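Local atomic coordinates of endoribonuclease (Porcine reproductive and respiratory syndrome virus, PDB entry 5DA1), a protein that acts as a viral endoribonuclease, probably cleaving RNA at uridylates, and as a beta interferon antagonist, both functions depending on dimerization. Residues R119-V122 with V123-L127. Numbering follows the deposited sequence.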
loop_
_atom_site.group_PDB
_atom_site.type_symbol
_atom_site.label_atom_id
_atom_site.label_comp_id
_atom_site.label_asym_id
_atom_site.label_seq_id
_atom_site.Cartn_x
_atom_site.Cartn_y
_atom_site.Cartn_z
ATOM N N ARG A 119 -6.533 8.160 -25.121
ATOM C CA ARG A 119 -7.957 7.928 -25.043
ATOM C C ARG A 119 -8.397 7.716 -23.591
ATOM O O ARG A 119 -9.421 8.263 -23.149
ATOM C CB ARG A 119 -8.309 6.737 -25.911
ATOM C CG ARG A 119 -9.694 6.259 -25.735
ATOM C CD ARG A 119 -9.984 5.154 -26.694
ATOM N NE ARG A 119 -11.408 4.863 -26.669
ATOM C CZ ARG A 119 -11.940 3.699 -27.011
ATOM N NH1 ARG A 119 -11.160 2.703 -27.409
ATOM N NH2 ARG A 119 -13.254 3.533 -26.940
ATOM N N GLU A 120 -7.621 6.930 -22.849
ATOM C CA GLU A 120 -7.949 6.655 -21.470
ATOM C C GLU A 120 -7.798 7.936 -20.649
ATOM O O GLU A 120 -8.653 8.238 -19.816
ATOM C CB GLU A 120 -7.093 5.513 -20.911
ATOM C CG GLU A 120 -7.501 5.060 -19.488
ATOM C CD GLU A 120 -6.559 4.024 -18.846
ATOM O OE1 GLU A 120 -5.303 4.114 -18.992
ATOM O OE2 GLU A 120 -7.106 3.118 -18.178
ATOM N N ARG A 121 -6.735 8.698 -20.898
ATOM C CA ARG A 121 -6.549 9.983 -20.220
ATOM C C ARG A 121 -7.867 10.766 -20.161
ATOM O O ARG A 121 -8.271 11.202 -19.100
ATOM C CB ARG A 121 -5.475 10.802 -20.935
ATOM C CG ARG A 121 -4.973 12.068 -20.211
ATOM C CD ARG A 121 -4.665 13.168 -21.236
ATOM N NE ARG A 121 -5.889 13.925 -21.523
ATOM C CZ ARG A 121 -6.148 14.564 -22.660
ATOM N NH1 ARG A 121 -5.272 14.540 -23.655
ATOM N NH2 ARG A 121 -7.292 15.234 -22.799
ATOM N N VAL A 122 -8.552 10.903 -21.295
ATOM C CA VAL A 122 -9.772 11.712 -21.357
ATOM C C VAL A 122 -10.912 11.133 -20.480
ATOM O O VAL A 122 -11.599 11.884 -19.794
ATOM C CB VAL A 122 -10.247 12.132 -22.857
ATOM C CG1 VAL A 122 -9.075 12.561 -23.777
ATOM C CG2 VAL A 122 -11.114 11.042 -23.534
ATOM N N VAL A 123 -11.099 9.817 -20.469
ATOM C CA VAL A 123 -12.139 9.229 -19.612
ATOM C C VAL A 123 -11.863 9.500 -18.136
ATOM O O VAL A 123 -12.766 9.800 -17.362
ATOM C CB VAL A 123 -12.272 7.699 -19.784
ATOM C CG1 VAL A 123 -13.511 7.190 -19.042
ATOM C CG2 VAL A 123 -12.319 7.301 -21.250
ATOM N N ALA A 124 -10.610 9.375 -17.734
ATOM C CA ALA A 124 -10.288 9.586 -16.358
ATOM C C ALA A 124 -10.621 11.030 -16.037
ATOM O O ALA A 124 -11.254 11.312 -15.015
ATOM C CB ALA A 124 -8.822 9.283 -16.108
ATOM N N GLU A 125 -10.216 11.931 -16.946
ATOM C CA GLU A 125 -10.383 13.376 -16.807
ATOM C C GLU A 125 -11.840 13.765 -16.794
ATOM O O GLU A 125 -12.215 14.720 -16.125
ATOM C CB GLU A 125 -9.671 14.109 -17.935
ATOM C CG GLU A 125 -8.165 14.200 -17.723
ATOM C CD GLU A 125 -7.466 15.148 -18.694
ATOM O OE1 GLU A 125 -8.150 15.670 -19.622
ATOM O OE2 GLU A 125 -6.232 15.361 -18.508
ATOM N N SER A 126 -12.662 13.009 -17.507
ATOM C CA SER A 126 -14.064 13.307 -17.611
ATOM C C SER A 126 -14.828 13.037 -16.308
ATOM O O SER A 126 -15.807 13.720 -15.998
ATOM C CB SER A 126 -14.680 12.496 -18.752
ATOM O OG SER A 126 -15.052 11.192 -18.328
ATOM N N LEU A 127 -14.407 12.034 -15.549
ATOM C CA LEU A 127 -15.142 11.666 -14.341
ATOM C C LEU A 127 -14.223 11.719 -13.086
ATOM O O LEU A 127 -14.121 10.754 -12.327
ATOM C CB LEU A 127 -15.813 10.297 -14.569
ATOM C CG LEU A 127 -16.999 9.951 -13.673
ATOM C CD1 LEU A 127 -18.198 10.934 -13.839
ATOM C CD2 LEU A 127 -17.454 8.517 -13.874
#
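R121 and E125, one helical turn apart, pair their side chains along the outer surface of helix 118-126. E125 OE1 lies at the edge of the R121 guanidinium, near its plane, and the salt bridge from R121 NH2 to this oxygen measures 3.3 Å. R121 NE points to the same OE1 in a second bond; both are weak and clearly bent, and the carboxylate is turned 41° out of the guanidinium plane. The arginine reaches this position through bends at chi2 and chi3 (87°), whereas the glutamate runs straight out beyond CG. The methyl CG1 of V122 packs against one guanidinium face, toward its rim, and R121 NH1 forms another salt bridge with D118, so the arginine joins acids on the preceding and following turns.

V123 is buried and packs back over the preceding turn. With CG1 anti to the backbone N, its CG2 rests 3.6 Å from R119 O, while V123 CB lies 3.7 Å from E120 O; beyond the helix the side chain touches E187. Backbone i to i+4 bonds join E120 to A124, R121 to E125 and V122 to S126, the last with S126 N 2.8 Å from V122 O. In the last turn S126 OG folds back onto V123 O (2.8 Å), giving that carbonyl a side-chain donor near the helix end. E120, also buried, carries its carboxylate away to R107 and L183 N.

The arrangement is a short alpha-helix with E120, V123 and A124 packed into the domain and an i, i+4 Arg-Glu pair on its outer side. It belongs to the EndoU-family catalytic domain and leads into helix 128-131, which carries the predicted active-site residue H129.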